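Local coordinates for protein fructosyl amine:oxygen oxidoreductase (Neosartorya fumigata, PDB 4WCT) that probably oxidises fructosyl amines (Amadori products) with molecular oxygen through its bound FAD, and so acts as a deglycating enzyme, at residues 68-72 against 295-299; 159-165 against 342-346; 300-305 against 329-335; 352-357 against 452-456. All blocks are in the same frame, centred on the assembly; numbering follows the deposited sequence.

Contact 1 of 4, residues 68-72 against 295-299. With FAD (flavin-adenine dinucleotide), chain C.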
# COMPACT_ATOMS: atom_id res chain seq x y z
N ASN A 68 6.29 5.15 1.15
CA ASN A 68 7.01 6.28 1.75
C ASN A 68 6.02 7.17 2.48
O ASN A 68 5.53 8.15 1.92
CB ASN A 68 7.76 7.06 0.70
CG ASN A 68 8.61 8.17 1.27
OD1 ASN A 68 8.57 8.44 2.47
ND2 ASN A 68 9.23 8.93 0.39
N ASP A 69 5.69 6.75 3.70
CA ASP A 69 4.65 7.37 4.48
C ASP A 69 5.06 7.22 5.94
O ASP A 69 5.55 6.15 6.37
CB ASP A 69 3.34 6.60 4.22
CG ASP A 69 2.13 7.41 4.56
OD1 ASP A 69 2.24 8.22 5.51
OD2 ASP A 69 1.02 7.02 4.08
N ILE A 70 4.79 8.24 6.74
CA ILE A 70 5.12 8.18 8.17
C ILE A 70 4.32 7.13 8.94
O ILE A 70 4.75 6.64 9.97
CB ILE A 70 4.96 9.55 8.87
CG1 ILE A 70 3.60 10.18 8.57
CG2 ILE A 70 6.11 10.48 8.52
CD1 ILE A 70 3.24 11.34 9.48
N ASN A 71 3.21 6.67 8.38
CA ASN A 71 2.51 5.57 8.98
C ASN A 71 1.62 4.87 7.98
O ASN A 71 1.21 5.47 6.98
CB ASN A 71 1.71 6.01 10.21
CG ASN A 71 1.07 7.36 10.04
OD1 ASN A 71 0.29 7.57 9.11
ND2 ASN A 71 1.42 8.30 10.92
N LYS A 72 1.33 3.61 8.28
CA LYS A 72 0.33 2.79 7.58
C LYS A 72 -0.30 1.87 8.63
O LYS A 72 0.27 1.62 9.71
CB LYS A 72 0.97 1.91 6.48
CG LYS A 72 1.71 2.69 5.42
CD LYS A 72 0.77 3.37 4.43
CE LYS A 72 1.51 3.75 3.16
NZ LYS A 72 0.76 4.72 2.34
N GLU A 295 3.63 15.49 13.22
CA GLU A 295 2.58 15.72 12.21
C GLU A 295 1.57 14.58 12.26
O GLU A 295 1.93 13.42 12.35
CB GLU A 295 3.20 15.79 10.82
CG GLU A 295 3.75 17.17 10.51
CD GLU A 295 4.34 17.30 9.12
OE1 GLU A 295 4.86 16.30 8.57
OE2 GLU A 295 4.47 18.46 8.71
N LEU A 296 0.29 14.97 12.31
CA LEU A 296 -0.82 14.04 12.41
C LEU A 296 -1.40 13.89 11.00
O LEU A 296 -1.75 14.89 10.36
CB LEU A 296 -1.87 14.65 13.37
CG LEU A 296 -3.08 13.77 13.74
CD1 LEU A 296 -3.60 14.17 15.10
CD2 LEU A 296 -4.18 13.89 12.71
N LYS A 297 -1.45 12.64 10.53
CA LYS A 297 -1.85 12.33 9.16
C LYS A 297 -3.31 11.90 9.11
O LYS A 297 -3.74 11.04 9.90
CB LYS A 297 -1.02 11.19 8.62
CG LYS A 297 -1.30 10.93 7.12
CD LYS A 297 -0.54 9.73 6.60
CE LYS A 297 -1.38 8.47 6.83
NZ LYS A 297 -0.68 7.27 6.35
N ILE A 298 -4.05 12.48 8.17
CA ILE A 298 -5.45 12.13 7.90
C ILE A 298 -5.58 11.67 6.45
O ILE A 298 -5.06 12.33 5.55
CB ILE A 298 -6.41 13.33 8.07
CG1 ILE A 298 -6.27 13.96 9.46
CG2 ILE A 298 -7.83 12.86 7.87
CD1 ILE A 298 -5.46 15.23 9.50
N CYS A 299 -6.17 10.50 6.25
CA CYS A 299 -6.54 10.05 4.91
C CYS A 299 -8.05 10.11 4.80
O CYS A 299 -8.76 9.58 5.66
CB CYS A 299 -6.12 8.63 4.68
SG CYS A 299 -4.38 8.44 4.33
PA FAD C . 5.70 1.26 -3.91
O1A FAD C . 5.95 1.22 -2.43
O2A FAD C . 4.92 2.39 -4.52
O5B FAD C . 7.11 1.17 -4.59
C5B FAD C . 7.21 1.20 -6.02
C4B FAD C . 8.63 1.63 -6.38
O4B FAD C . 8.84 1.45 -7.82
C3B FAD C . 8.93 3.09 -6.06
O3B FAD C . 10.09 3.24 -5.22
C2B FAD C . 9.16 3.72 -7.44
O2B FAD C . 10.05 4.84 -7.46
C1B FAD C . 9.64 2.52 -8.26
N9A FAD C . 9.42 2.72 -9.71
C8A FAD C . 8.39 3.34 -10.31
N7A FAD C . 8.57 3.38 -11.65
C5A FAD C . 9.72 2.69 -11.89
C6A FAD C . 10.52 2.41 -13.08
N6A FAD C . 10.11 2.80 -14.29
N1A FAD C . 11.69 1.76 -12.89
C2A FAD C . 12.12 1.34 -11.69
N3A FAD C . 11.45 1.60 -10.56
C4A FAD C . 10.27 2.27 -10.62
N1 FAD C . -1.29 -0.51 2.76
C2 FAD C . -1.40 -1.07 4.01
O2 FAD C . -0.97 -2.21 4.16
N3 FAD C . -1.84 -0.36 5.06
C4 FAD C . -2.33 0.88 4.92
O4 FAD C . -2.78 1.58 5.87
C4X FAD C . -2.28 1.53 3.62
N5 FAD C . -2.74 2.79 3.44
C5X FAD C . -2.44 3.44 2.27
C6 FAD C . -2.69 4.80 2.13
C7 FAD C . -2.48 5.41 0.91
C7M FAD C . -2.68 6.88 0.80
C8 FAD C . -1.93 4.63 -0.21
C8M FAD C . -1.63 5.24 -1.53
C9 FAD C . -1.58 3.31 -0.04
C9A FAD C . -1.87 2.67 1.14
N10 FAD C . -1.61 1.30 1.28
C10 FAD C . -1.72 0.74 2.55
C1' FAD C . -1.11 0.44 0.22
C2' FAD C . 0.40 0.28 0.24
O2' FAD C . 0.95 1.58 0.36
C3' FAD C . 0.83 -0.38 -1.08
O3' FAD C . 0.01 -1.53 -1.35
C4' FAD C . 2.31 -0.79 -1.05
O4' FAD C . 3.08 0.28 -0.49
C5' FAD C . 2.75 -1.03 -2.49
O5' FAD C . 4.12 -1.45 -2.47
P FAD C . 4.92 -1.56 -3.86
O1P FAD C . 6.34 -1.98 -3.53
O2P FAD C . 4.07 -2.38 -4.80
O3P FAD C . 4.93 -0.05 -4.39
O HOH W 1 0.51 10.91 11.76

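Contact 2 of 4, residues 159-165 against 342-346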
# COMPACT_ATOMS: atom_id res chain seq x y z
N VAL A 159 -7.77 13.97 23.15
CA VAL A 159 -7.49 13.54 21.78
C VAL A 159 -8.80 13.49 20.95
O VAL A 159 -9.00 14.28 20.05
CB VAL A 159 -6.81 12.17 21.79
CG1 VAL A 159 -6.58 11.66 20.37
CG2 VAL A 159 -5.50 12.27 22.56
N LEU A 160 -9.73 12.64 21.36
CA LEU A 160 -11.02 12.55 20.68
C LEU A 160 -12.02 13.39 21.45
O LEU A 160 -12.25 13.16 22.65
CB LEU A 160 -11.51 11.10 20.59
CG LEU A 160 -10.60 10.13 19.83
CD1 LEU A 160 -11.19 8.73 19.83
CD2 LEU A 160 -10.33 10.58 18.41
N THR A 161 -12.60 14.37 20.78
CA THR A 161 -13.44 15.36 21.43
C THR A 161 -14.80 15.46 20.75
O THR A 161 -15.66 16.25 21.16
CB THR A 161 -12.76 16.74 21.39
OG1 THR A 161 -12.55 17.12 20.03
CG2 THR A 161 -11.42 16.71 22.11
N GLY A 162 -14.97 14.77 19.63
CA GLY A 162 -16.19 14.95 18.82
C GLY A 162 -17.41 14.19 19.31
O GLY A 162 -17.38 13.46 20.31
N ASP A 163 -18.50 14.37 18.57
CA ASP A 163 -19.76 13.78 18.89
C ASP A 163 -20.06 12.51 18.09
O ASP A 163 -21.06 11.87 18.35
CB ASP A 163 -20.87 14.79 18.60
CG ASP A 163 -20.92 15.89 19.59
OD1 ASP A 163 -20.48 15.74 20.77
OD2 ASP A 163 -21.43 16.94 19.20
N PHE A 164 -19.20 12.16 17.12
CA PHE A 164 -19.31 10.90 16.39
C PHE A 164 -20.74 10.60 15.90
O PHE A 164 -21.30 9.52 16.24
CB PHE A 164 -18.78 9.73 17.24
CG PHE A 164 -17.30 9.82 17.56
CD1 PHE A 164 -16.82 10.66 18.55
CD2 PHE A 164 -16.38 9.15 16.78
CE1 PHE A 164 -15.44 10.78 18.78
CE2 PHE A 164 -15.03 9.21 17.05
CZ PHE A 164 -14.55 10.07 18.00
N PRO A 165 -21.36 11.57 15.21
CA PRO A 165 -22.81 11.47 14.99
C PRO A 165 -23.19 10.30 14.07
O PRO A 165 -22.76 10.25 12.92
CB PRO A 165 -23.20 12.84 14.40
CG PRO A 165 -22.01 13.73 14.60
CD PRO A 165 -20.81 12.84 14.71
N ASP A 342 -16.11 15.30 13.01
CA ASP A 342 -16.84 14.28 13.72
C ASP A 342 -16.06 13.77 14.95
O ASP A 342 -16.68 13.26 15.87
CB ASP A 342 -17.14 13.11 12.80
CG ASP A 342 -18.39 13.32 11.95
OD1 ASP A 342 -18.89 14.47 11.83
OD2 ASP A 342 -18.77 12.32 11.30
N THR A 343 -14.73 13.80 14.88
CA THR A 343 -13.84 13.05 15.78
C THR A 343 -13.03 13.96 16.71
O THR A 343 -12.91 13.72 17.95
CB THR A 343 -12.89 12.17 14.96
OG1 THR A 343 -12.12 12.99 14.06
CG2 THR A 343 -13.66 11.13 14.16
N MET A 344 -12.41 14.95 16.09
CA MET A 344 -11.47 15.88 16.71
C MET A 344 -11.75 17.32 16.21
O MET A 344 -10.91 17.94 15.58
CB MET A 344 -10.02 15.47 16.36
CG MET A 344 -9.67 14.13 16.97
SD MET A 344 -7.94 13.65 16.79
CE MET A 344 -7.83 13.46 15.01
N PRO A 345 -12.92 17.86 16.55
CA PRO A 345 -13.31 19.15 15.96
C PRO A 345 -12.41 20.31 16.35
O PRO A 345 -12.32 21.30 15.62
CB PRO A 345 -14.74 19.37 16.49
CG PRO A 345 -14.92 18.38 17.59
CD PRO A 345 -14.06 17.20 17.22
N HIS A 346 -11.65 20.15 17.46
CA HIS A 346 -10.69 21.16 17.83
C HIS A 346 -9.55 21.31 16.82
O HIS A 346 -8.87 22.36 16.82
CB HIS A 346 -10.12 20.89 19.22
CG HIS A 346 -9.49 19.55 19.36
ND1 HIS A 346 -10.22 18.38 19.35
CD2 HIS A 346 -8.20 19.18 19.57
CE1 HIS A 346 -9.40 17.35 19.43
NE2 HIS A 346 -8.18 17.81 19.64

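Contact 3 of 4, residues 300-305 against 329-335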
# COMPACT_ATOMS: atom_id res chain seq x y z
N ASP A 300 -8.55 10.79 3.79
CA ASP A 300 -9.97 10.79 3.53
C ASP A 300 -10.31 9.58 2.65
O ASP A 300 -9.72 9.36 1.60
CB ASP A 300 -10.40 12.10 2.84
CG ASP A 300 -9.71 12.33 1.52
OD1 ASP A 300 -8.45 12.41 1.53
OD2 ASP A 300 -10.42 12.46 0.49
N GLU A 301 -11.27 8.77 3.09
CA GLU A 301 -11.56 7.54 2.40
C GLU A 301 -12.53 7.77 1.27
O GLU A 301 -13.47 8.56 1.36
CB GLU A 301 -12.06 6.47 3.38
CG GLU A 301 -12.37 5.11 2.76
CD GLU A 301 -11.16 4.33 2.18
OE1 GLU A 301 -10.18 4.96 1.74
OE2 GLU A 301 -11.37 3.15 1.80
N HIS A 302 -12.27 7.08 0.17
CA HIS A 302 -13.08 7.17 -1.06
C HIS A 302 -12.60 6.06 -1.99
O HIS A 302 -11.56 5.41 -1.72
CB HIS A 302 -12.94 8.55 -1.74
CG HIS A 302 -11.52 8.99 -1.99
ND1 HIS A 302 -10.75 8.45 -2.98
CD2 HIS A 302 -10.72 9.87 -1.34
CE1 HIS A 302 -9.53 8.96 -2.94
NE2 HIS A 302 -9.49 9.83 -1.95
N PRO A 303 -13.32 5.82 -3.08
CA PRO A 303 -12.90 4.68 -3.89
C PRO A 303 -11.63 4.85 -4.71
O PRO A 303 -11.12 3.85 -5.24
CB PRO A 303 -14.12 4.41 -4.78
CG PRO A 303 -15.27 5.00 -4.03
CD PRO A 303 -14.71 6.23 -3.37
N GLY A 304 -11.11 6.08 -4.77
CA GLY A 304 -9.87 6.33 -5.46
C GLY A 304 -10.01 7.27 -6.64
O GLY A 304 -11.12 7.46 -7.20
N TYR A 305 -8.91 7.94 -6.95
CA TYR A 305 -8.75 8.69 -8.18
C TYR A 305 -7.91 7.90 -9.20
O TYR A 305 -6.82 7.39 -8.90
CB TYR A 305 -8.00 9.99 -7.89
CG TYR A 305 -8.74 11.03 -7.09
CD1 TYR A 305 -9.50 12.00 -7.72
CD2 TYR A 305 -8.59 11.09 -5.72
CE1 TYR A 305 -10.10 13.02 -6.99
CE2 TYR A 305 -9.23 12.06 -4.98
CZ TYR A 305 -10.00 13.00 -5.62
OH TYR A 305 -10.62 13.99 -4.86
N PRO A 329 -6.48 17.27 -4.02
CA PRO A 329 -7.61 18.09 -4.43
C PRO A 329 -8.28 18.77 -3.24
O PRO A 329 -8.39 18.19 -2.15
CB PRO A 329 -8.54 17.11 -5.14
CG PRO A 329 -7.61 16.05 -5.66
CD PRO A 329 -6.61 15.89 -4.55
N LEU A 330 -8.79 19.97 -3.47
CA LEU A 330 -9.50 20.70 -2.42
C LEU A 330 -10.65 19.86 -1.86
O LEU A 330 -11.01 20.01 -0.68
CB LEU A 330 -9.99 22.03 -2.95
CG LEU A 330 -8.88 23.05 -3.26
CD1 LEU A 330 -9.47 24.26 -3.97
CD2 LEU A 330 -8.16 23.48 -2.00
N GLU A 331 -11.33 19.11 -2.73
CA GLU A 331 -12.45 18.28 -2.26
C GLU A 331 -11.96 17.17 -1.29
O GLU A 331 -12.71 16.76 -0.40
CB GLU A 331 -13.26 17.69 -3.43
CG GLU A 331 -12.50 16.61 -4.17
CD GLU A 331 -12.56 16.64 -5.67
OE1 GLU A 331 -13.64 16.92 -6.27
OE2 GLU A 331 -11.63 16.06 -6.26
N ALA A 332 -10.70 16.78 -1.40
CA ALA A 332 -10.16 15.74 -0.52
C ALA A 332 -9.78 16.38 0.82
O ALA A 332 -10.10 15.82 1.89
CB ALA A 332 -8.95 15.06 -1.14
N GLU A 333 -9.20 17.57 0.79
CA GLU A 333 -9.00 18.34 2.02
C GLU A 333 -10.32 18.53 2.78
O GLU A 333 -10.39 18.30 4.00
CB GLU A 333 -8.37 19.69 1.73
CG GLU A 333 -8.32 20.59 2.98
CD GLU A 333 -7.85 22.00 2.71
OE1 GLU A 333 -7.88 22.46 1.54
OE2 GLU A 333 -7.58 22.70 3.70
N ALA A 334 -11.40 18.84 2.06
CA ALA A 334 -12.69 19.06 2.71
C ALA A 334 -13.21 17.78 3.37
O ALA A 334 -13.77 17.84 4.47
CB ALA A 334 -13.70 19.63 1.73
N ARG A 335 -12.99 16.63 2.73
CA ARG A 335 -13.41 15.35 3.31
C ARG A 335 -12.60 15.04 4.57
O ARG A 335 -13.15 14.53 5.55
CB ARG A 335 -13.31 14.21 2.30
CG ARG A 335 -14.35 14.28 1.20
CD ARG A 335 -14.30 13.07 0.28
NE ARG A 335 -13.02 12.96 -0.40
CZ ARG A 335 -12.81 13.25 -1.67
NH1 ARG A 335 -13.80 13.71 -2.44
NH2 ARG A 335 -11.59 13.07 -2.19
O HOH W 2 -13.84 13.32 -5.21

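Contact 4 of 4, residues 352-357 against 452-456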
# COMPACT_ATOMS: atom_id res chain seq x y z
N LEU A 352 -3.09 22.85 6.91
CA LEU A 352 -2.35 21.67 6.51
C LEU A 352 -0.88 22.04 6.39
O LEU A 352 -0.54 23.09 5.83
CB LEU A 352 -2.85 21.12 5.18
CG LEU A 352 -4.31 20.73 5.11
CD1 LEU A 352 -4.56 20.11 3.73
CD2 LEU A 352 -4.71 19.78 6.25
N SER A 353 -0.02 21.15 6.86
CA SER A 353 1.41 21.35 6.75
C SER A 353 2.04 20.63 5.59
O SER A 353 3.22 20.89 5.22
CB SER A 353 2.07 20.98 8.06
OG SER A 353 1.94 19.60 8.33
N PHE A 354 1.32 19.63 5.08
CA PHE A 354 1.80 18.75 3.99
C PHE A 354 0.59 18.05 3.42
O PHE A 354 -0.35 17.75 4.15
CB PHE A 354 2.77 17.71 4.51
CG PHE A 354 3.33 16.81 3.43
CD1 PHE A 354 4.20 17.31 2.48
CD2 PHE A 354 2.97 15.48 3.37
CE1 PHE A 354 4.71 16.48 1.48
CE2 PHE A 354 3.43 14.66 2.36
CZ PHE A 354 4.30 15.15 1.41
N ALA A 355 0.63 17.72 2.13
CA ALA A 355 -0.37 16.84 1.56
C ALA A 355 0.19 16.22 0.27
O ALA A 355 1.04 16.83 -0.40
CB ALA A 355 -1.66 17.60 1.27
N ARG A 356 -0.25 15.01 -0.06
CA ARG A 356 0.12 14.42 -1.33
C ARG A 356 -0.90 13.42 -1.82
O ARG A 356 -1.63 12.77 -1.01
CB ARG A 356 1.53 13.80 -1.29
CG ARG A 356 1.66 12.41 -0.70
CD ARG A 356 3.11 11.98 -0.76
NE ARG A 356 3.36 10.60 -0.31
CZ ARG A 356 3.46 9.53 -1.11
NH1 ARG A 356 3.15 9.58 -2.40
NH2 ARG A 356 3.91 8.41 -0.61
N ILE A 357 -0.82 13.15 -3.11
CA ILE A 357 -1.44 11.97 -3.67
C ILE A 357 -0.45 10.79 -3.61
O ILE A 357 0.76 10.98 -3.62
CB ILE A 357 -1.99 12.20 -5.07
CG1 ILE A 357 -0.90 12.48 -6.10
CG2 ILE A 357 -3.04 13.32 -5.01
CD1 ILE A 357 -1.42 12.68 -7.51
N TRP A 452 -6.60 22.43 -6.36
CA TRP A 452 -5.70 21.68 -5.46
C TRP A 452 -5.35 22.54 -4.25
O TRP A 452 -5.40 23.78 -4.30
CB TRP A 452 -4.43 21.30 -6.22
CG TRP A 452 -4.64 20.35 -7.30
CD1 TRP A 452 -5.10 20.62 -8.56
CD2 TRP A 452 -4.40 18.94 -7.26
NE1 TRP A 452 -5.11 19.47 -9.32
CE2 TRP A 452 -4.68 18.43 -8.54
CE3 TRP A 452 -3.85 18.08 -6.30
CZ2 TRP A 452 -4.47 17.09 -8.87
CZ3 TRP A 452 -3.65 16.77 -6.63
CH2 TRP A 452 -3.95 16.28 -7.90
N THR A 453 -4.92 21.90 -3.16
CA THR A 453 -4.30 22.61 -2.07
C THR A 453 -3.07 23.38 -2.58
O THR A 453 -2.51 23.07 -3.65
CB THR A 453 -3.91 21.66 -0.90
OG1 THR A 453 -3.06 20.61 -1.39
CG2 THR A 453 -5.16 21.03 -0.28
N LYS A 454 -2.69 24.39 -1.80
CA LYS A 454 -1.63 25.32 -2.16
C LYS A 454 -0.67 25.46 -0.99
O LYS A 454 -0.09 26.52 -0.76
CB LYS A 454 -2.24 26.66 -2.62
CG LYS A 454 -2.99 26.49 -3.94
CD LYS A 454 -4.06 27.56 -4.17
CE LYS A 454 -4.91 27.23 -5.41
NZ LYS A 454 -6.10 26.37 -5.10
N ILE A 455 -0.32 24.32 -0.42
CA ILE A 455 0.58 24.29 0.71
C ILE A 455 1.96 24.70 0.24
O ILE A 455 2.47 24.18 -0.73
CB ILE A 455 0.63 22.88 1.35
CG1 ILE A 455 -0.76 22.49 1.86
CG2 ILE A 455 1.62 22.86 2.52
CD1 ILE A 455 -0.95 20.99 2.00
N GLY A 456 2.55 25.67 0.95
CA GLY A 456 3.90 26.14 0.63
C GLY A 456 3.97 27.06 -0.60
O GLY A 456 5.06 27.43 -1.02

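Contact 1 of 4, residues 68-72 against 295-299
Lys297 on strand 295-310 runs into the loop 68-72, sliding past Asn71 in the opposite direction. Its CB lies 3.9 Å from Asn71 OD1, nearer than Ile70 CD1. The chain turns at chi3 (88°), which swings the ammonium group between two acceptor residues. CD passes 3.3 Å from Asp69 OD1, and CE rests 3.0 Å from Asn71 OD1. At the tip, NZ donates to Asn71 O at 2.7 Å, from above the carbonyl plane, and forms a salt bridge of 2.8 Å with Asp69 OD2, on the syn side, tilted 27° out of the carboxylate plane. Weak bonds to Asp69 OD1 and Asn71 OD1 add to this grip. The anti lone pair of Asp69 OD2 takes Lys72 NZ at 2.9 Å, so one carboxylate holds two lysines and should offset their mutual repulsion. Lys72 belongs to the FAD pocket, its NZ 3.4 Å from C5X of the flavin; Asp69 thus ties the second-shell Lys297 to a first-shell lysine. A water accepts from Asn71 ND2 and from Lys297 N. The buried network lies beside the strands that flank 295-310: Lys297 packs on Met287 of strand 284-287 and His261 of strand 253-263, while helix 181-194 meets Lys72 through Ala181.

Contact 2 of 4, residues 159-165 against 342-346
Thr161 OG1 and His346 CG both sit between backbone N and carbonyl carbon (chi1 60° and 57°), and these torsions bring the hydroxyl and the imidazole edge together across the contact. Thr161 OG1 and ND1 of His346 are 2.7 Å apart and hydrogen-bonded, with the side chains crossing at about a right angle; the other ring nitrogen, NE2, is hydrogen-bonded to Tyr272 OH. The same ring meets Val159 O in its plane through CE1, at 3.2 Å. That carbonyl is buried and has no hydrogen-bonding partner in the model. Most of the polar work is done by backbone. Thr343 O accepts from Thr161 N in the carbonyl plane and from Gly162 N above it, each at 2.9 Å, while Asp342 O takes Phe164 N at 3.0 Å. Gly162, lacking a side chain, lets its CA come within 3.5 Å of Pro345 CD, a tight fit. Thr343 CA makes a CH-pi contact over one face of the Phe164 ring, 4.2 Å from its centroid, and Asp342 O lies over the same face; the ring also stacks on Phe151 and meets Trp167 edge-to-face. Leu160 CD2 packs 3.9 Å from Met344 CG. Amides of loop 159-165 thus bond to the last carbonyls of helix 330-343, where Met344 leaves helical geometry, and join the end of the helix to that loop.

Contact 3 of 4, residues 300-305 against 329-335
Asp300 and Arg335 join a strand to a helix: strand 295-310 packs on the first turns of helix 330-343, with Pro329 at the N-cap. On the tight, buried side, Arg335 grips Asp300 side-on, and both nitrogens go to one oxygen. Arg335 NE meets the anti lone pair of Asp300 OD2 at 2.8 Å, and NH2 reaches it at 3.0 Å nearly along the C-O bond. Carboxylate and guanidinium are almost coplanar, 18° apart, and Ala332 CB presses 3.4 Å from Asp300 OD2. Thr258 binds the other oxygen, Asp300 OD1, and also NE2 of His302, whose CD2 lies close to Arg335 NH2. Bonds fix the guanidinium in its plane, and Glu331 O lies over one face. Also here, Arg335 NH2 donates in plane to Tyr305 OH (3.0 Å, 163°), and the hydroxyl donates a hydrogen bond to Glu331 OE2 at 2.7 Å, from above the carboxylate plane (43° out of it). The phenol edge faces that oxygen, Pro329 CG rests 3.9 Å from Tyr305 CZ, and Phe444 stacks on the ring. Glu331 and the outer guanidinium NH1 form the looser, only partly buried side: a water accepts from Arg335 NH1 at 2.8 Å and gives Tyr305 OH a weak bond.

Contact 4 of 4, residues 352-357 against 452-456
Thr453 OG1 is gripped by two neighbours, Gln327 OE1 and the backbone N of Ile328, while its methyl CG2 faces Leu352 CD1 across the contact at 4.2 Å. The hydroxyl is thereby turned to Gln327 and Ile328, just before helix 330-343, and the carbon branch to the strand. The setting is a C-terminal segment packed on one face of strand 352-362 of a mixed beta-sheet, a strand that pairs antiparallel with 253-263; the end-to-end direction of 452-455 lies 130° from that of 352-357. The segments themselves meet by apolar packing. Ile455 is its centre. CG1 lies anti to the carbonyl carbon (chi1 -61°), and the extended chain beyond it drives CD1 down onto the strand. There Ile455 CD1 touches Ala355 CB at 3.5 Å, the backbone C of Phe354 at 3.6 Å and Leu352 CB at 3.7 Å, crossing the leucine at about a right angle. The other branch, CG2, rests 3.7 Å from Ser353 O, where the chain turns a corner. Ser353 and Phe354 leave the backbone on the other side; Ser353 OG bonds to Glu295, and the Phe354 ring meets His326 edge-to-face. Leu352 and Thr453 both pack on Glu333 of helix 330-343, so the helix closes this flank. Within the C-terminal segment, Lys454 NZ folds back to Trp452 O at 2.8 Å and also bonds to Asp450 O. Trp452 itself makes a cation-pi contact with Lys325. Farther along the strand, Ile357 CG2 touches the edge of the indole in its plane, 3.9 Å from Trp452 CZ3.

From the N terminus, the loop 68-72 beside the flavin waits 222 residues for its partner, strand 295-299, which closes contact 1. Contact 2 starts within that interval, at 159-165, and closes later, at 342-346, so the two cross. Contact 3 begins farther along strand 295-310 and closes when helix 330-343 packs back on it, all within the span of contact 2; both use helix 330-343, one at its start and the other at its end. Contact 4 follows in series, bringing the C-terminal segment back to strand 352-362. Asn68 with Arg356 joins contacts 1 and 4, and Trp452 packs on Pro329 to connect contact 3 with contact 4.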